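Long-range contacts in diaminopropionate ammonia-lyase (Escherichia coli, PDB 4D9K), which catalyses the pyridoxal 5'-phosphate-dependent alpha,beta-elimination of both L- and D-2,3-diaminopropionate to pyruvate and ammonia, working as a homodimer: residues K65-R70 with A210-E215; A75-G80 with Q204-L209; G81-A86 with P199-Q204; L229-G234 with L297-L302. All blocks are in the same frame, centred on the assembly; numbering follows the deposited sequence.

How the interactions relate
All four contacts are buried, with partly exposed touching residues only at K77, W201, V233 and W299. Helix 197-220 serves interactions 1 to 3 in turn. At residues 210-215 it meets the end of strand 61-66 through a salt-bridge network; at 204-209 it packs aromatic and leucine side chains beside the cofactor lysine; at 199-204 it crosses helix 78-93 with apolar groups. Interactions 2 and 3 therefore join the same two helices and share Q204. Interaction 4 joins the glycine-rich turn after strand 226-230 to helix 296-305, whose L297 and I301 lean on M203 of helix 197-220. Interactions 2 and 4 approach one phosphate ion from different parts of the fold.

Interaction 1. Residues K65-R70 with A210-E215; sequences KDESKR and ADEAVE
K65, at the end of strand 61-66, sends its ammonium group across to E212 on helix 197-220. Its CG lies anti to the backbone N (chi1 -173°) and the chain bends at chi2, which carries CD past the methyl of A213 and lets NZ reach E212 OE1 at 3.0 Å, on the anti side of the carboxylate. The same NZ is also bonded to T45 O and to Q216 OE1 one turn further along the helix. The strand ends at D66, whose OD1 closes an Asx turn by accepting from S68 N at 3.1 Å, and also from S68 OG. This is where the edge strand of the six-stranded sheet of the pyridoxal-phosphate enzyme fold ends, before the chain runs on to the cofactor lysine K77. E67 turns its carboxylate inward, where T45 OG1 binds OE2; that oxygen stands 4.4 Å from E212 OE1, a pairing of like charges probably offset by the cations around it. R70 supplies one of these: its NH1 lies 3.1 Å from E67 OE2. The R70 guanidinium also grips E212 end-on, NH1 to OE1 at 3.1 Å and NH2 to OE2 at 2.7 Å, the latter using the syn lone pair of OE2. The guanidinium and carboxylate planes are 41° apart, so the paired bonds are twisted, and E212 OE1 accepts from both K65 and R70.

Interaction 2. Residues A75-G80 with Q204-L209; sequences AFKMLG and QGYATL. With PO4 (phosphate ion), chain E.
F76 drives its edge into the face of Y206 in a T-shaped pair, ring centroids 4.6 Å apart and planes at 63°. F76 CE2 stands over the centre of the Y206 ring, reached because chi1 of 80° holds CG between the backbone N and the carbonyl carbon. Next to it along the same edge, F76 CD2 meets L209 CD2 at 4.0 Å. The edge of the tyrosine ring faces K77 O, with Y206 CE1 3.5 Å from that oxygen. Beside this pair L79 is a knob in the hole formed by G205, Y206, T208 and L209, and the backbones nearly touch, G80 CA lying 4.1 Å from G205 CA; a side chain on either glycine would collide with the other segment. Further out, one water joins Y206 OH to K77 O, and a second lies 2.7 Å from Y206 OH and 2.9 Å from O2 of a bound phosphate ion, also held by M236 N. With a leucine in place of Y206, the F76 edge would probably lose the flat face it rests on and both waters the hydroxyl that links them. K77 carries pyridoxal phosphate in the active enzyme; here its NZ is weakly bonded to phosphate O1 at 3.5 Å, consistent with a site for the cofactor's phosphate. With no direct hydrogen bond across the segments, ring and leucine packing probably positions the K77 backbone.

Interaction 3. Residues G81-A86 with P199-Q204; sequences GAYAIA and PTWIMQ
A84 is the bump at the centre of this helix crossing: its CB fits between W201 CB, 3.7 Å away, and I202 CG1, at 3.8 Å. I202 in turn reaches past the alanine toward G81, its CG1 4.2 Å from G81 N. Beside A84 the ring of Y83 swings across, its CG anti to the backbone N (chi1 -178°), and presents an edge to helix 197-220. Y83 CD2 comes to 3.2 Å from W201 O, which lies near the ring plane, and Y83 CE2 is 4.2 Å from Q204 OE1. The two helices, 78-93 and 197-220, cross steeply, their N-to-C directions 132° apart and the axes of the local segments 7.7 Å apart, with the small side chain of A84 between them at the closest point. Helix 78-93 follows the cofactor lysine K77 closely in the chain, and its far side, through A82 and I85, packs on helix 122-133, so it is sandwiched within the pyridoxal-phosphate enzyme fold. An alanine in place of Y83 would take away the ring edge and would probably leave a gap between helix 78-93 and the W201 carbonyl and Q204. The indole of W201 also reaches A84, CE3 lying 3.8 Å from A84 O, oblique to the ring. Q204 is held by its other end, NE2 donating to L23 O, while its extended chain brings OE1 to the edge of the tyrosine ring.

Interaction 4. Residues L229-G234 with L297-L302; sequences LQAGVG and LGWEIL. With PO4 (phosphate ion), chain E.
With chi1 at -86° and chi2 at 96°, W299 brings the pyrrole side of its indole to the main chain of G234, NE1 lying 3.7 Å from G234 CA. V233 O stands near the plane of the ring at its edge, yet W299 NE1, buried here, has no hydrogen-bond partner in the model. A231 CB touches the benzene side at W299 CZ2, 4.4 Å away, and L302 CD1 lies over the centre of one indole face. G234, with a positive phi of 101°, has no side chain to block this approach; a CB there would strike the indole. Its carbonyl meets another glycine, G234 O resting 3.5 Å from G298 CA in a CA-H...O contact. The type II' turn from A231 to G234 points its amides at the phosphate ion, G234 N bonding O3 at 3.0 Å and V233 N more weakly. This strand-turn-helix is consistent with the glycine-rich phosphate loop of fold type II pyridoxal-phosphate enzymes. The turn leads from strand 226-230, which lies between strands 254-260 and 370-375, into helix 235-248, while helix 296-305 rests on strand 254-260 through L302 and on helix 197-220 through L297 and I301.

Interaction 1. Residues K65-R70 with A210-E215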
loop_
_atom_site.group_PDB
_atom_site.type_symbol
_atom_site.label_atom_id
_atom_site.label_comp_id
_atom_site.label_asym_id
_atom_site.label_seq_id
_atom_site.Cartn_x
_atom_site.Cartn_y
_atom_site.Cartn_z
ATOM N N LYS A 65 9.306 6.941 12.852
ATOM C CA LYS A 65 8.636 6.839 14.131
ATOM C C LYS A 65 7.132 6.777 13.867
ATOM O O LYS A 65 6.536 7.752 13.401
ATOM C CB LYS A 65 9.012 8.041 15.006
ATOM C CG LYS A 65 8.524 7.985 16.450
ATOM C CD LYS A 65 9.173 6.864 17.249
ATOM C CE LYS A 65 8.855 7.006 18.727
ATOM N NZ LYS A 65 9.097 5.735 19.464
ATOM N N ASP A 66 6.532 5.624 14.152
ATOM C CA ASP A 66 5.137 5.377 13.811
ATOM C C ASP A 66 4.176 5.762 14.931
ATOM O O ASP A 66 3.809 4.934 15.763
ATOM C CB ASP A 66 4.924 3.918 13.392
ATOM C CG ASP A 66 3.563 3.684 12.758
ATOM O OD1 ASP A 66 2.737 4.615 12.735
ATOM O OD2 ASP A 66 3.315 2.569 12.269
ATOM N N GLU A 67 3.749 7.017 14.923
ATOM C CA GLU A 67 2.880 7.533 15.973
ATOM C C GLU A 67 1.412 7.132 15.810
ATOM O O GLU A 67 0.563 7.536 16.608
ATOM C CB GLU A 67 3.035 9.049 16.107
ATOM C CG GLU A 67 4.318 9.472 16.805
ATOM C CD GLU A 67 4.418 8.942 18.226
ATOM O OE1 GLU A 67 3.429 9.064 18.976
ATOM O OE2 GLU A 67 5.485 8.404 18.596
ATOM N N SER A 68 1.118 6.335 14.785
ATOM C CA SER A 68 -0.219 5.760 14.615
ATOM C C SER A 68 -0.484 4.671 15.658
ATOM O O SER A 68 -1.626 4.250 15.842
ATOM C CB SER A 68 -0.409 5.198 13.203
ATOM O OG SER A 68 0.325 3.996 13.026
ATOM N N LYS A 69 0.574 4.216 16.331
ATOM C CA LYS A 69 0.440 3.200 17.380
ATOM C C LYS A 69 0.355 3.815 18.781
ATOM O O LYS A 69 0.536 3.111 19.778
ATOM C CB LYS A 69 1.597 2.187 17.329
ATOM C CG LYS A 69 1.884 1.582 15.958
ATOM C CD LYS A 69 0.752 0.692 15.467
ATOM C CE LYS A 69 1.033 0.194 14.058
ATOM N NZ LYS A 69 -0.199 -0.345 13.417
ATOM N N ARG A 70 0.092 5.120 18.854
ATOM C CA ARG A 70 0.029 5.822 20.134
ATOM C C ARG A 70 -1.303 5.574 20.828
ATOM O O ARG A 70 -2.296 6.258 20.547
ATOM C CB ARG A 70 0.244 7.321 19.947
ATOM C CG ARG A 70 0.548 8.067 21.234
ATOM C CD ARG A 70 2.039 8.302 21.362
ATOM N NE ARG A 70 2.699 7.423 22.314
ATOM C CZ ARG A 70 4.019 7.240 22.380
ATOM N NH1 ARG A 70 4.835 7.857 21.537
ATOM N NH2 ARG A 70 4.521 6.432 23.305
ATOM N N ALA A 210 10.436 11.813 20.911
ATOM C CA ALA A 210 11.834 12.035 20.558
ATOM C C ALA A 210 12.755 11.337 21.548
ATOM O O ALA A 210 13.803 10.825 21.158
ATOM C CB ALA A 210 12.147 13.521 20.496
ATOM N N ASP A 211 12.358 11.322 22.822
ATOM C CA ASP A 211 13.108 10.610 23.851
ATOM C C ASP A 211 13.088 9.112 23.577
ATOM O O ASP A 211 14.120 8.441 23.695
ATOM C CB ASP A 211 12.572 10.915 25.254
ATOM C CG ASP A 211 13.436 10.300 26.354
ATOM O OD1 ASP A 211 14.453 10.918 26.735
ATOM O OD2 ASP A 211 13.094 9.194 26.832
ATOM N N GLU A 212 11.916 8.599 23.206
ATOM C CA GLU A 212 11.771 7.208 22.789
ATOM C C GLU A 212 12.646 6.917 21.574
ATOM O O GLU A 212 13.379 5.931 21.560
ATOM C CB GLU A 212 10.319 6.890 22.443
ATOM C CG GLU A 212 9.384 6.778 23.632
ATOM C CD GLU A 212 7.934 6.600 23.220
ATOM O OE1 GLU A 212 7.633 6.558 22.000
ATOM O OE2 GLU A 212 7.088 6.498 24.123
ATOM N N ALA A 213 12.568 7.787 20.567
ATOM C CA ALA A 213 13.277 7.583 19.302
ATOM C C ALA A 213 14.796 7.487 19.471
ATOM O O ALA A 213 15.434 6.677 18.804
ATOM C CB ALA A 213 12.920 8.670 18.306
ATOM N N VAL A 214 15.355 8.321 20.349
ATOM C CA VAL A 214 16.795 8.319 20.657
ATOM C C VAL A 214 17.212 7.020 21.349
ATOM O O VAL A 214 18.243 6.424 21.008
ATOM C CB VAL A 214 17.200 9.544 21.512
ATOM C CG1 VAL A 214 18.627 9.407 22.026
ATOM C CG2 VAL A 214 17.056 10.825 20.704
ATOM N N GLU A 215 16.407 6.587 22.318
ATOM C CA GLU A 215 16.630 5.309 22.991
ATOM C C GLU A 215 16.619 4.179 21.963
ATOM O O GLU A 215 17.500 3.320 21.968
ATOM C CB GLU A 215 15.575 5.077 24.073
ATOM C CG GLU A 215 15.733 3.777 24.847
ATOM C CD GLU A 215 14.643 3.586 25.890
ATOM O OE1 GLU A 215 14.138 4.599 26.410
ATOM O OE2 GLU A 215 14.299 2.426 26.203
#

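Interaction 2. Residues A75-G80 with Q204-L209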
loop_
_atom_site.group_PDB
_atom_site.type_symbol
_atom_site.label_atom_id
_atom_site.label_comp_id
_atom_site.label_asym_id
_atom_site.label_seq_id
_atom_site.Cartn_x
_atom_site.Cartn_y
_atom_site.Cartn_z
ATOM N N ALA A 75 -2.609 8.747 16.303
ATOM C CA ALA A 75 -1.857 10.000 16.191
ATOM C C ALA A 75 -1.103 10.277 17.489
ATOM O O ALA A 75 -1.426 9.710 18.533
ATOM C CB ALA A 75 -2.786 11.165 15.851
ATOM N N PHE A 76 -0.112 11.164 17.417
ATOM C CA PHE A 76 0.802 11.420 18.529
ATOM C C PHE A 76 0.260 12.388 19.579
ATOM O O PHE A 76 0.761 12.424 20.704
ATOM C CB PHE A 76 2.137 11.967 17.993
ATOM C CG PHE A 76 2.101 13.429 17.654
ATOM C CD1 PHE A 76 1.489 13.872 16.485
ATOM C CD2 PHE A 76 2.663 14.367 18.510
ATOM C CE1 PHE A 76 1.444 15.221 16.170
ATOM C CE2 PHE A 76 2.620 15.718 18.203
ATOM C CZ PHE A 76 2.006 16.146 17.034
ATOM N N LYS A 77 -0.751 13.171 19.212
ATOM C CA LYS A 77 -1.095 14.394 19.958
ATOM C C LYS A 77 -1.457 14.245 21.443
ATOM O O LYS A 77 -1.334 15.213 22.194
ATOM C CB LYS A 77 -2.145 15.230 19.212
ATOM C CG LYS A 77 -1.647 15.711 17.866
ATOM C CD LYS A 77 -2.071 17.134 17.569
ATOM C CE LYS A 77 -1.446 17.620 16.272
ATOM N NZ LYS A 77 -2.124 18.850 15.784
ATOM N N MET A 78 -1.875 13.052 21.874
ATOM C CA MET A 78 -2.168 12.830 23.301
ATOM C C MET A 78 -0.950 13.057 24.201
ATOM O O MET A 78 -1.099 13.423 25.365
ATOM C CB MET A 78 -2.814 11.455 23.566
ATOM C CG MET A 78 -1.966 10.228 23.242
ATOM S SD MET A 78 -0.606 9.905 24.383
ATOM C CE MET A 78 -1.480 9.735 25.942
ATOM N N LEU A 79 0.249 12.855 23.651
ATOM C CA LEU A 79 1.487 13.060 24.399
ATOM C C LEU A 79 1.553 14.447 25.030
ATOM O O LEU A 79 2.024 14.600 26.158
ATOM C CB LEU A 79 2.718 12.825 23.515
ATOM C CG LEU A 79 3.001 11.393 23.065
ATOM C CD1 LEU A 79 4.122 11.389 22.036
ATOM C CD2 LEU A 79 3.338 10.483 24.247
ATOM N N GLY A 80 1.075 15.451 24.298
ATOM C CA GLY A 80 1.060 16.819 24.789
ATOM C C GLY A 80 -0.203 17.135 25.558
ATOM O O GLY A 80 -0.141 17.612 26.690
ATOM N N GLN A 204 6.585 19.968 25.599
ATOM C CA GLN A 204 7.403 19.085 26.424
ATOM C C GLN A 204 6.862 17.663 26.346
ATOM O O GLN A 204 7.627 16.709 26.220
ATOM C CB GLN A 204 7.428 19.568 27.879
ATOM C CG GLN A 204 8.160 20.888 28.081
ATOM C CD GLN A 204 8.125 21.388 29.517
ATOM O OE1 GLN A 204 7.201 21.097 30.276
ATOM N NE2 GLN A 204 9.140 22.160 29.892
ATOM N N GLY A 205 5.536 17.537 26.410
ATOM C CA GLY A 205 4.863 16.258 26.226
ATOM C C GLY A 205 5.272 15.564 24.937
ATOM O O GLY A 205 5.672 14.393 24.957
ATOM N N TYR A 206 5.195 16.294 23.823
ATOM C CA TYR A 206 5.531 15.749 22.503
ATOM C C TYR A 206 6.948 15.175 22.445
ATOM O O TYR A 206 7.186 14.166 21.779
ATOM C CB TYR A 206 5.377 16.803 21.400
ATOM C CG TYR A 206 3.963 17.289 21.104
ATOM C CD1 TYR A 206 2.834 16.594 21.547
ATOM C CD2 TYR A 206 3.765 18.436 20.339
ATOM C CE1 TYR A 206 1.549 17.050 21.253
ATOM C CE2 TYR A 206 2.491 18.891 20.030
ATOM C CZ TYR A 206 1.388 18.198 20.493
ATOM O OH TYR A 206 0.130 18.661 20.186
ATOM N N ALA A 207 7.878 15.815 23.147
ATOM C CA ALA A 207 9.277 15.385 23.154
ATOM C C ALA A 207 9.457 13.950 23.658
ATOM O O ALA A 207 10.506 13.341 23.430
ATOM C CB ALA A 207 10.141 16.366 23.939
ATOM N N THR A 208 8.427 13.414 24.320
ATOM C CA THR A 208 8.384 11.994 24.698
ATOM C C THR A 208 8.725 11.088 23.513
ATOM O O THR A 208 9.549 10.174 23.648
ATOM C CB THR A 208 7.012 11.585 25.286
ATOM O OG1 THR A 208 6.811 12.244 26.539
ATOM C CG2 THR A 208 6.928 10.084 25.512
ATOM N N LEU A 209 8.116 11.357 22.356
ATOM C CA LEU A 209 8.368 10.563 21.144
ATOM C C LEU A 209 9.824 10.652 20.697
ATOM O O LEU A 209 10.368 9.685 20.175
ATOM C CB LEU A 209 7.425 10.946 19.997
ATOM C CG LEU A 209 7.603 12.251 19.213
ATOM C CD1 LEU A 209 8.589 12.090 18.059
ATOM C CD2 LEU A 209 6.252 12.716 18.689
HETATM P P PO4 E . 1.969 20.557 15.197
HETATM O O1 PO4 E . 0.517 20.974 15.114
HETATM O O2 PO4 E . 2.509 20.678 16.591
HETATM O O3 PO4 E . 2.771 21.468 14.310
HETATM O O4 PO4 E . 2.086 19.118 14.751
HETATM O O HOH W 1 -1.891 18.198 21.799
HETATM O O HOH W 2 0.003 20.222 17.951
#

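Interaction 3. Residues G81-A86 with P199-Q204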
loop_
_atom_site.group_PDB
_atom_site.type_symbol
_atom_site.label_atom_id
_atom_site.label_comp_id
_atom_site.label_asym_id
_atom_site.label_seq_id
_atom_site.Cartn_x
_atom_site.Cartn_y
_atom_site.Cartn_z
ATOM N N GLY A 81 -1.345 16.868 24.930
ATOM C CA GLY A 81 -2.661 17.134 25.517
ATOM C C GLY A 81 -2.865 16.512 26.885
ATOM O O GLY A 81 -3.235 17.206 27.823
ATOM N N ALA A 82 -2.611 15.210 27.003
ATOM C CA ALA A 82 -2.789 14.503 28.273
ATOM C C ALA A 82 -1.807 14.955 29.349
ATOM O O ALA A 82 -2.158 15.005 30.524
ATOM C CB ALA A 82 -2.719 12.995 28.078
ATOM N N TYR A 83 -0.585 15.291 28.944
ATOM C CA TYR A 83 0.434 15.760 29.884
ATOM C C TYR A 83 0.073 17.120 30.483
ATOM O O TYR A 83 0.219 17.329 31.691
ATOM C CB TYR A 83 1.816 15.808 29.219
ATOM C CG TYR A 83 2.936 16.242 30.144
ATOM C CD1 TYR A 83 3.220 15.531 31.313
ATOM C CD2 TYR A 83 3.718 17.356 29.848
ATOM C CE1 TYR A 83 4.242 15.925 32.162
ATOM C CE2 TYR A 83 4.744 17.756 30.689
ATOM C CZ TYR A 83 5.000 17.038 31.845
ATOM O OH TYR A 83 6.016 17.429 32.684
ATOM N N ALA A 84 -0.404 18.032 29.636
ATOM C CA ALA A 84 -0.781 19.379 30.058
ATOM C C ALA A 84 -2.025 19.363 30.945
ATOM O O ALA A 84 -2.113 20.108 31.923
ATOM C CB ALA A 84 -1.007 20.268 28.843
ATOM N N ILE A 85 -2.976 18.506 30.585
ATOM C CA ILE A 85 -4.198 18.297 31.355
ATOM C C ILE A 85 -3.879 17.678 32.723
ATOM O O ILE A 85 -4.516 18.018 33.724
ATOM C CB ILE A 85 -5.215 17.448 30.553
ATOM C CG1 ILE A 85 -5.829 18.296 29.432
ATOM C CG2 ILE A 85 -6.309 16.893 31.456
ATOM C CD1 ILE A 85 -6.528 17.511 28.340
ATOM N N ALA A 86 -2.883 16.794 32.759
ATOM C CA ALA A 86 -2.401 16.218 34.016
ATOM C C ALA A 86 -1.752 17.265 34.922
ATOM O O ALA A 86 -1.993 17.280 36.130
ATOM C CB ALA A 86 -1.428 15.085 33.742
ATOM N N PRO A 199 0.563 25.531 26.398
ATOM C CA PRO A 199 1.327 25.170 25.194
ATOM C C PRO A 199 2.759 24.708 25.479
ATOM O O PRO A 199 3.298 23.904 24.724
ATOM C CB PRO A 199 1.355 26.468 24.380
ATOM C CG PRO A 199 0.215 27.274 24.890
ATOM C CD PRO A 199 0.096 26.928 26.343
ATOM N N THR A 200 3.365 25.212 26.552
ATOM C CA THR A 200 4.712 24.780 26.948
ATOM C C THR A 200 4.718 23.305 27.341
ATOM O O THR A 200 5.582 22.547 26.889
ATOM C CB THR A 200 5.292 25.645 28.091
ATOM O OG1 THR A 200 5.443 26.993 27.637
ATOM C CG2 THR A 200 6.654 25.121 28.549
ATOM N N TRP A 201 3.743 22.911 28.164
ATOM C CA TRP A 201 3.590 21.524 28.609
ATOM C C TRP A 201 3.328 20.580 27.479
ATOM O O TRP A 201 3.863 19.468 27.455
ATOM C CB TRP A 201 2.460 21.396 29.623
ATOM C CG TRP A 201 2.814 21.849 31.014
ATOM C CD1 TRP A 201 4.048 21.752 31.658
ATOM C CD2 TRP A 201 1.917 22.461 31.999
ATOM N NE1 TRP A 201 3.977 22.265 32.928
ATOM C CE2 TRP A 201 2.730 22.706 33.197
ATOM C CE3 TRP A 201 0.574 22.830 32.005
ATOM C CZ2 TRP A 201 2.198 23.290 34.338
ATOM C CZ3 TRP A 201 0.051 23.415 33.162
ATOM C CH2 TRP A 201 0.844 23.640 34.300
ATOM N N ILE A 202 2.486 21.012 26.543
ATOM C CA ILE A 202 2.169 20.231 25.350
ATOM C C ILE A 202 3.434 19.895 24.546
ATOM O O ILE A 202 3.657 18.739 24.176
ATOM C CB ILE A 202 1.107 20.946 24.481
ATOM C CG1 ILE A 202 -0.261 20.883 25.168
ATOM C CG2 ILE A 202 1.036 20.339 23.088
ATOM C CD1 ILE A 202 -1.341 21.695 24.491
ATOM N N MET A 203 4.267 20.908 24.317
ATOM C CA MET A 203 5.514 20.748 23.568
ATOM C C MET A 203 6.517 19.848 24.274
ATOM O O MET A 203 7.216 19.073 23.628
ATOM C CB MET A 203 6.148 22.108 23.287
ATOM C CG MET A 203 5.409 22.932 22.245
ATOM S SD MET A 203 6.175 24.538 21.951
ATOM C CE MET A 203 7.897 24.065 21.719
ATOM N N GLN A 204 6.585 19.968 25.599
ATOM C CA GLN A 204 7.403 19.085 26.424
ATOM C C GLN A 204 6.862 17.663 26.346
ATOM O O GLN A 204 7.627 16.709 26.220
ATOM C CB GLN A 204 7.428 19.568 27.879
ATOM C CG GLN A 204 8.160 20.888 28.081
ATOM C CD GLN A 204 8.125 21.388 29.517
ATOM O OE1 GLN A 204 7.201 21.097 30.276
ATOM N NE2 GLN A 204 9.140 22.160 29.892
#

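Interaction 4. Residues L229-G234 with L297-L302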
loop_
_atom_site.group_PDB
_atom_site.type_symbol
_atom_site.label_atom_id
_atom_site.label_comp_id
_atom_site.label_asym_id
_atom_site.label_seq_id
_atom_site.Cartn_x
_atom_site.Cartn_y
_atom_site.Cartn_z
ATOM N N LEU A 229 10.866 17.180 10.033
ATOM C CA LEU A 229 9.752 17.436 10.922
ATOM C C LEU A 229 8.723 18.270 10.189
ATOM O O LEU A 229 9.040 19.358 9.686
ATOM C CB LEU A 229 10.229 18.149 12.192
ATOM C CG LEU A 229 11.339 17.457 12.994
ATOM C CD1 LEU A 229 11.922 18.406 14.028
ATOM C CD2 LEU A 229 10.844 16.170 13.651
ATOM N N GLN A 230 7.503 17.742 10.106
ATOM C CA GLN A 230 6.382 18.473 9.516
ATOM C C GLN A 230 6.019 19.650 10.404
ATOM O O GLN A 230 5.995 19.524 11.632
ATOM C CB GLN A 230 5.161 17.576 9.247
ATOM C CG GLN A 230 4.770 16.609 10.355
ATOM C CD GLN A 230 5.464 15.267 10.226
ATOM O OE1 GLN A 230 6.656 15.145 10.504
ATOM N NE2 GLN A 230 4.715 14.249 9.811
ATOM N N ALA A 231 5.751 20.791 9.772
ATOM C CA ALA A 231 5.643 22.067 10.478
ATOM C C ALA A 231 4.349 22.257 11.271
ATOM O O ALA A 231 4.394 22.693 12.420
ATOM C CB ALA A 231 5.858 23.225 9.516
ATOM N N GLY A 232 3.208 21.949 10.662
ATOM C CA GLY A 232 1.906 22.161 11.316
ATOM C C GLY A 232 1.839 23.527 11.981
ATOM O O GLY A 232 2.045 24.546 11.323
ATOM N N VAL A 233 1.582 23.553 13.289
ATOM C CA VAL A 233 1.552 24.818 14.033
ATOM C C VAL A 233 2.879 25.123 14.731
ATOM O O VAL A 233 3.029 26.169 15.361
ATOM C CB VAL A 233 0.353 24.922 15.019
ATOM C CG1 VAL A 233 -0.962 24.670 14.293
ATOM C CG2 VAL A 233 0.515 23.980 16.206
ATOM N N GLY A 234 3.842 24.214 14.607
ATOM C CA GLY A 234 5.178 24.445 15.136
ATOM C C GLY A 234 5.481 23.770 16.459
ATOM O O GLY A 234 6.650 23.667 16.849
ATOM N N LEU A 297 6.413 29.693 20.527
ATOM C CA LEU A 297 7.365 28.962 21.366
ATOM C C LEU A 297 8.125 27.917 20.555
ATOM O O LEU A 297 9.344 27.785 20.690
ATOM C CB LEU A 297 6.669 28.301 22.561
ATOM C CG LEU A 297 5.941 29.170 23.592
ATOM C CD1 LEU A 297 5.192 28.281 24.576
ATOM C CD2 LEU A 297 6.894 30.108 24.322
ATOM N N GLY A 298 7.396 27.182 19.718
ATOM C CA GLY A 298 7.990 26.186 18.829
ATOM C C GLY A 298 8.836 26.828 17.747
ATOM O O GLY A 298 9.928 26.350 17.433
ATOM N N TRP A 299 8.336 27.932 17.200
ATOM C CA TRP A 299 9.006 28.621 16.106
ATOM C C TRP A 299 10.283 29.315 16.489
ATOM O O TRP A 299 11.136 29.551 15.635
ATOM C CB TRP A 299 8.041 29.551 15.382
ATOM C CG TRP A 299 7.283 28.810 14.311
ATOM C CD1 TRP A 299 6.016 28.236 14.401
ATOM C CD2 TRP A 299 7.750 28.490 12.956
ATOM N NE1 TRP A 299 5.673 27.620 13.223
ATOM C CE2 TRP A 299 6.667 27.733 12.317
ATOM C CE3 TRP A 299 8.909 28.754 12.233
ATOM C CZ2 TRP A 299 6.764 27.274 11.011
ATOM C CZ3 TRP A 299 8.994 28.284 10.918
ATOM C CH2 TRP A 299 7.947 27.563 10.324
ATOM N N GLU A 300 10.443 29.627 17.773
ATOM C CA GLU A 300 11.697 30.192 18.262
ATOM C C GLU A 300 12.817 29.158 18.153
ATOM O O GLU A 300 13.915 29.473 17.692
ATOM C CB GLU A 300 11.563 30.679 19.707
ATOM C CG GLU A 300 12.542 31.794 20.051
ATOM C CD GLU A 300 13.039 31.741 21.484
ATOM O OE1 GLU A 300 12.210 31.569 22.406
ATOM O OE2 GLU A 300 14.268 31.884 21.686
ATOM N N ILE A 301 12.519 27.926 18.565
ATOM C CA ILE A 301 13.452 26.801 18.462
ATOM C C ILE A 301 13.777 26.495 17.002
ATOM O O ILE A 301 14.932 26.209 16.661
ATOM C CB ILE A 301 12.888 25.535 19.149
ATOM C CG1 ILE A 301 12.651 25.800 20.636
ATOM C CG2 ILE A 301 13.824 24.345 18.962
ATOM C CD1 ILE A 301 11.631 24.876 21.271
ATOM N N LEU A 302 12.755 26.571 16.150
ATOM C CA LEU A 302 12.914 26.317 14.717
ATOM C C LEU A 302 13.759 27.390 14.035
ATOM O O LEU A 302 14.619 27.074 13.223
ATOM C CB LEU A 302 11.552 26.162 14.027
ATOM C CG LEU A 302 10.651 25.009 14.504
ATOM C CD1 LEU A 302 9.405 24.902 13.641
ATOM C CD2 LEU A 302 11.389 23.678 14.540
HETATM P P PO4 E . 1.969 20.557 15.197
HETATM O O1 PO4 E . 0.517 20.974 15.114
HETATM O O2 PO4 E . 2.509 20.678 16.591
HETATM O O3 PO4 E . 2.771 21.468 14.310
HETATM O O4 PO4 E . 2.086 19.118 14.751
#